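Local atomic coordinates of CaaX farnesyltransferase beta subunit Ram1 (Aspergillus fumigatus, PDB entry 4L9P), a protein that probably catalyses, as the peptide-binding beta subunit of a zinc-dependent heterodimer, transfer of a farnesyl group to a cysteine near the C-terminus of target proteins. Residues H261-D265 / I508-E513; L208-M212 / F498-S504. All blocks are in the same frame, centred on the assembly; numbering follows the deposited sequence.

Contacts 1 and 2 lie side by side, their centres about 11 Å apart. Both use helix 502-513; contact 2 also takes in the chain leading into it. The segments alternate along the chain: 208-212, 261-265, 498-504, then 508-513. Helices 200-213 and 251-263 belong to the alpha-alpha toroid of the prenyltransferase beta subunit. The late helix 502-513 is laid against the C-terminal ends of both. The two contacts share an apolar seam. Leu263 CD1 meets Leu208 CD2 at 3.5 Å, and Ile508 CG2 meets Ala211 CB at 4.0 Å. Contact 2 is nearer the isoprenoid analogue: the side chain of Val499 is about 8 Å from it. Contact 1 lies farther out.

Contact 1: H261-D265 / I508-E513; sequences HALLD and IRVWFE
The end of helix 251-263 meets helix 502-513, with Leu263 CA 4.8 Å from Arg509 CA, and Asp265 closes the first helix in a Schellman motif with positive phi. Arg509 reaches back to that helix end. Its NH1 donates to Ala262 O at 2.8 Å and 169°, in the carbonyl plane and on a lone pair. Ala262 O also accepts from Asp265 N, so two donors grip it. The bend at chi2 (65°) turns the guanidinium this way. Asp265 OD1 sits over one guanidinium face, 3.5 Å from Arg509 NH2, a salt bridge of charge alone. Within the second helix Arg509 NE donates to Glu513 OE2 at 2.7 Å, a hydrogen-bonded salt bridge at another part of the edge. In-plane bonds from NH1 and NE thus hold the guanidinium. Asp265 OD2 also forms a salt bridge with Lys458, and Glu513 OE2 a hydrogen bond with Ser456. The rest is largely apolar. Leu264 CD2 lies 3.5 Å from Phe512 CE2, and Leu264 CA makes an off-centre CH-pi contact with the same ring. The side chains of Leu263 and Ile508 cross at about a right angle. Leu263 O is buried without a hydrogen-bond partner. Helix 200-213 packs on Leu263 and Ile508, while helix 224-234 brings Arg224 against Asp265 and Phe512.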
loop_
_atom_site.group_PDB
_atom_site.type_symbol
_atom_site.label_atom_id
_atom_site.label_comp_id
_atom_site.label_asym_id
_atom_site.label_seq_id
_atom_site.Cartn_x
_atom_site.Cartn_y
_atom_site.Cartn_z
ATOM N N HIS B 261 -10.065 10.257 11.583
ATOM C CA HIS B 261 -9.919 11.364 12.545
ATOM C C HIS B 261 -10.194 12.696 11.856
ATOM O O HIS B 261 -10.922 13.554 12.404
ATOM C CB HIS B 261 -8.501 11.274 13.100
ATOM C CG HIS B 261 -8.222 12.219 14.224
ATOM N ND1 HIS B 261 -8.102 13.587 14.046
ATOM C CD2 HIS B 261 -8.096 11.983 15.560
ATOM C CE1 HIS B 261 -7.883 14.149 15.239
ATOM N NE2 HIS B 261 -7.880 13.196 16.171
ATOM N N ALA B 262 -9.596 12.908 10.686
ATOM C CA ALA B 262 -9.742 14.178 9.971
ATOM C C ALA B 262 -11.165 14.388 9.469
ATOM O O ALA B 262 -11.741 15.471 9.641
ATOM C CB ALA B 262 -8.803 14.231 8.757
ATOM N N LEU B 263 -11.753 13.374 8.819
ATOM C CA LEU B 263 -13.068 13.628 8.230
ATOM C C LEU B 263 -14.168 13.826 9.305
ATOM O O LEU B 263 -15.166 14.467 9.017
ATOM C CB LEU B 263 -13.481 12.481 7.291
ATOM C CG LEU B 263 -12.631 12.444 6.036
ATOM C CD1 LEU B 263 -13.022 11.161 5.204
ATOM C CD2 LEU B 263 -12.839 13.673 5.154
ATOM N N LEU B 264 -14.009 13.260 10.508
ATOM C CA LEU B 264 -14.982 13.403 11.594
ATOM C C LEU B 264 -14.611 14.580 12.534
ATOM O O LEU B 264 -15.289 14.791 13.542
ATOM C CB LEU B 264 -15.054 12.109 12.408
ATOM C CG LEU B 264 -15.519 10.870 11.596
ATOM C CD1 LEU B 264 -15.614 9.721 12.613
ATOM C CD2 LEU B 264 -16.786 11.039 10.759
ATOM N N ASP B 265 -13.564 15.340 12.197
ATOM C CA ASP B 265 -13.042 16.444 13.020
ATOM C C ASP B 265 -12.930 15.991 14.497
ATOM O O ASP B 265 -13.463 16.643 15.416
ATOM C CB ASP B 265 -13.943 17.677 12.906
ATOM C CG ASP B 265 -13.343 18.898 13.620
ATOM O OD1 ASP B 265 -12.075 18.979 13.620
ATOM O OD2 ASP B 265 -14.117 19.724 14.230
ATOM N N ILE B 508 -18.503 16.451 4.609
ATOM C CA ILE B 508 -18.515 15.764 5.874
ATOM C C ILE B 508 -17.646 16.481 6.897
ATOM O O ILE B 508 -18.062 16.626 8.048
ATOM C CB ILE B 508 -18.155 14.271 5.710
ATOM C CG1 ILE B 508 -18.506 13.502 7.013
ATOM C CG2 ILE B 508 -16.668 14.088 5.318
ATOM C CD1 ILE B 508 -18.402 11.947 6.844
ATOM N N ARG B 509 -16.470 16.926 6.492
ATOM C CA ARG B 509 -15.577 17.635 7.433
ATOM C C ARG B 509 -16.258 18.910 7.959
ATOM O O ARG B 509 -16.218 19.185 9.168
ATOM C CB ARG B 509 -14.262 18.021 6.716
ATOM C CG ARG B 509 -13.359 18.970 7.498
ATOM C CD ARG B 509 -12.799 18.361 8.791
ATOM N NE ARG B 509 -11.984 19.357 9.446
ATOM C CZ ARG B 509 -10.970 19.121 10.271
ATOM N NH1 ARG B 509 -10.585 17.875 10.562
ATOM N NH2 ARG B 509 -10.309 20.176 10.801
ATOM N N VAL B 510 -16.876 19.677 7.054
ATOM C CA VAL B 510 -17.464 20.936 7.473
ATOM C C VAL B 510 -18.663 20.680 8.368
ATOM O O VAL B 510 -18.852 21.393 9.376
ATOM C CB VAL B 510 -17.856 21.771 6.242
ATOM C CG1 VAL B 510 -18.746 22.993 6.670
ATOM C CG2 VAL B 510 -16.604 22.264 5.520
ATOM N N TRP B 511 -19.448 19.651 8.066
ATOM C CA TRP B 511 -20.580 19.319 8.938
ATOM C C TRP B 511 -20.099 19.006 10.349
ATOM O O TRP B 511 -20.653 19.511 11.355
ATOM C CB TRP B 511 -21.420 18.146 8.389
ATOM C CG TRP B 511 -22.732 17.922 9.162
ATOM C CD1 TRP B 511 -23.940 18.590 8.950
ATOM C CD2 TRP B 511 -22.977 17.014 10.256
ATOM N NE1 TRP B 511 -24.894 18.124 9.818
ATOM C CE2 TRP B 511 -24.329 17.185 10.650
ATOM C CE3 TRP B 511 -22.192 16.095 10.943
ATOM C CZ2 TRP B 511 -24.908 16.437 11.683
ATOM C CZ3 TRP B 511 -22.765 15.360 11.981
ATOM C CH2 TRP B 511 -24.100 15.535 12.337
ATOM N N PHE B 512 -19.060 18.178 10.429
ATOM C CA PHE B 512 -18.568 17.824 11.752
ATOM C C PHE B 512 -17.906 18.976 12.479
ATOM O O PHE B 512 -18.069 19.095 13.705
ATOM C CB PHE B 512 -17.655 16.588 11.695
ATOM C CG PHE B 512 -18.427 15.300 11.645
ATOM C CD1 PHE B 512 -19.103 14.859 12.752
ATOM C CD2 PHE B 512 -18.523 14.569 10.487
ATOM C CE1 PHE B 512 -19.870 13.688 12.709
ATOM C CE2 PHE B 512 -19.309 13.408 10.441
ATOM C CZ PHE B 512 -19.948 12.957 11.568
ATOM N N GLU B 513 -17.190 19.837 11.749
ATOM C CA GLU B 513 -16.620 21.043 12.357
ATOM C C GLU B 513 -17.660 21.909 13.041
ATOM O O GLU B 513 -17.352 22.641 14.007
ATOM C CB GLU B 513 -15.891 21.894 11.315
ATOM C CG GLU B 513 -14.528 21.376 11.021
ATOM C CD GLU B 513 -13.768 22.307 10.056
ATOM O OE1 GLU B 513 -14.269 23.393 9.644
ATOM O OE2 GLU B 513 -12.621 22.001 9.753
HETATM O O HOH W 1 -9.669 16.238 13.405
HETATM O O HOH W 2 -16.189 19.239 15.694
#

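Contact 2: L208-M212 / F498-S504; sequences LSIAM and FVIPHKS
Leu208, Ala211 and Met212 of helix 200-213 close round Ile500, in the chain entering helix 502-513, mostly by apolar contacts. Ile500 points at the helix and spreads its branches over it. Its CG1 stands between the backbone N and carbonyl carbon (chi1 49°), which carries CD1 to 3.6 Å from Ala211 CB. Ile500 CD1 also touches Leu208 CD2 at 3.8 Å. The other branch, Ile500 CG2, meets Met212 CG at 3.8 Å. Met212 bends at chi3 (-80°), and both its SD and CE stay close to that methyl. Pro501, at the N-cap position, adds its CD at 4.0 Å from Met212 CG. Leu208 CD1 lies 3.3 Å from Phe498 O, a close approach of methyl to carbonyl. Tyr156 of helix 151-164 packs on Leu208 and Met212.

Polar contacts across the two segments run through water. One water donates to Ala211 O at 2.7 Å and to Ser504 O. A second donates to Met212 O and is hydrogen-bonded to Ser504 OG at 2.7 Å. Tyr156 OH is hydrogen-bonded to Val499 O.

No direct hydrogen bond joins the segments, so they meet through apolar side-chain packing and two water bridges, which satisfy carbonyls at the end of helix 200-213.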
loop_
_atom_site.group_PDB
_atom_site.type_symbol
_atom_site.label_atom_id
_atom_site.label_comp_id
_atom_site.label_asym_id
_atom_site.label_seq_id
_atom_site.Cartn_x
_atom_site.Cartn_y
_atom_site.Cartn_z
ATOM N N LEU B 208 -15.917 6.752 4.546
ATOM C CA LEU B 208 -15.862 7.231 3.160
ATOM C C LEU B 208 -17.190 6.943 2.451
ATOM O O LEU B 208 -17.657 7.765 1.624
ATOM C CB LEU B 208 -14.721 6.519 2.406
ATOM C CG LEU B 208 -13.315 6.983 2.814
ATOM C CD1 LEU B 208 -12.274 6.415 1.868
ATOM C CD2 LEU B 208 -13.123 8.476 2.990
ATOM N N SER B 209 -17.801 5.794 2.763
ATOM C CA SER B 209 -19.125 5.506 2.179
ATOM C C SER B 209 -20.168 6.514 2.619
ATOM O O SER B 209 -21.008 6.970 1.828
ATOM C CB SER B 209 -19.579 4.090 2.561
ATOM O OG SER B 209 -18.715 3.078 2.009
ATOM N N ILE B 210 -20.185 6.812 3.926
ATOM C CA ILE B 210 -21.101 7.802 4.461
ATOM C C ILE B 210 -20.854 9.159 3.828
ATOM O O ILE B 210 -21.827 9.872 3.514
ATOM C CB ILE B 210 -20.938 7.818 6.018
ATOM C CG1 ILE B 210 -21.613 6.561 6.590
ATOM C CG2 ILE B 210 -21.509 9.103 6.626
ATOM C CD1 ILE B 210 -21.232 6.302 8.052
ATOM N N ALA B 211 -19.579 9.520 3.628
ATOM C CA ALA B 211 -19.269 10.790 2.989
ATOM C C ALA B 211 -19.839 10.834 1.571
ATOM O O ALA B 211 -20.373 11.854 1.123
ATOM C CB ALA B 211 -17.742 11.047 2.974
ATOM N N MET B 212 -19.712 9.737 0.846
ATOM C CA MET B 212 -20.170 9.737 -0.566
ATOM C C MET B 212 -21.692 9.847 -0.634
ATOM O O MET B 212 -22.225 10.611 -1.459
ATOM C CB MET B 212 -19.676 8.484 -1.357
ATOM C CG MET B 212 -18.261 8.611 -1.737
ATOM S SD MET B 212 -17.673 7.226 -2.747
ATOM C CE MET B 212 -17.380 5.984 -1.418
ATOM N N PHE B 498 -8.120 11.487 0.388
ATOM C CA PHE B 498 -9.326 10.856 0.981
ATOM C C PHE B 498 -9.942 9.838 0.052
ATOM O O PHE B 498 -10.779 9.025 0.485
ATOM C CB PHE B 498 -10.373 11.904 1.363
ATOM C CG PHE B 498 -9.856 12.852 2.448
ATOM C CD1 PHE B 498 -9.470 12.335 3.689
ATOM C CD2 PHE B 498 -9.670 14.244 2.190
ATOM C CE1 PHE B 498 -8.982 13.155 4.686
ATOM C CE2 PHE B 498 -9.173 15.095 3.205
ATOM C CZ PHE B 498 -8.834 14.553 4.480
ATOM N N VAL B 499 -9.599 9.868 -1.248
ATOM C CA VAL B 499 -10.089 8.813 -2.170
ATOM C C VAL B 499 -11.619 8.738 -2.255
ATOM O O VAL B 499 -12.233 7.674 -2.304
ATOM C CB VAL B 499 -9.418 7.409 -1.931
ATOM C CG1 VAL B 499 -9.390 6.661 -3.282
ATOM C CG2 VAL B 499 -7.991 7.547 -1.420
ATOM N N ILE B 500 -12.214 9.936 -2.310
ATOM C CA ILE B 500 -13.625 10.196 -2.557
ATOM C C ILE B 500 -13.687 11.550 -3.246
ATOM O O ILE B 500 -12.704 12.287 -3.278
ATOM C CB ILE B 500 -14.442 10.260 -1.198
ATOM C CG1 ILE B 500 -13.772 11.185 -0.164
ATOM C CG2 ILE B 500 -14.676 8.836 -0.631
ATOM C CD1 ILE B 500 -14.673 11.402 1.092
ATOM N N PRO B 501 -14.846 11.918 -3.801
ATOM C CA PRO B 501 -14.904 13.240 -4.440
ATOM C C PRO B 501 -14.581 14.363 -3.440
ATOM O O PRO B 501 -14.932 14.290 -2.239
ATOM C CB PRO B 501 -16.363 13.335 -4.888
ATOM C CG PRO B 501 -16.786 11.879 -5.079
ATOM C CD PRO B 501 -16.067 11.115 -3.984
ATOM N N HIS B 502 -13.918 15.419 -3.918
ATOM C CA HIS B 502 -13.608 16.539 -3.033
ATOM C C HIS B 502 -14.798 17.095 -2.280
ATOM O O HIS B 502 -14.683 17.383 -1.076
ATOM C CB HIS B 502 -12.974 17.699 -3.821
ATOM C CG HIS B 502 -11.682 17.355 -4.469
ATOM N ND1 HIS B 502 -11.569 16.392 -5.463
ATOM C CD2 HIS B 502 -10.433 17.863 -4.272
ATOM C CE1 HIS B 502 -10.299 16.309 -5.824
ATOM N NE2 HIS B 502 -9.596 17.204 -5.135
ATOM N N LYS B 503 -15.930 17.269 -2.969
ATOM C CA LYS B 503 -17.098 17.812 -2.301
ATOM C C LYS B 503 -17.586 16.881 -1.179
ATOM O O LYS B 503 -18.082 17.335 -0.129
ATOM C CB LYS B 503 -18.209 17.997 -3.346
ATOM C CG LYS B 503 -19.504 18.600 -2.696
ATOM C CD LYS B 503 -20.683 18.699 -3.720
ATOM C CE LYS B 503 -21.974 19.324 -3.072
ATOM N NZ LYS B 503 -22.934 19.507 -4.236
ATOM N N SER B 504 -17.484 15.569 -1.389
ATOM C CA SER B 504 -17.933 14.668 -0.342
ATOM C C SER B 504 -17.028 14.823 0.898
ATOM O O SER B 504 -17.513 14.802 2.061
ATOM C CB SER B 504 -17.812 13.211 -0.834
ATOM O OG SER B 504 -18.548 13.020 -2.041
HETATM O O HOH W 3 -20.297 14.284 2.275
HETATM O O HOH W 4 -21.252 13.183 -1.816
#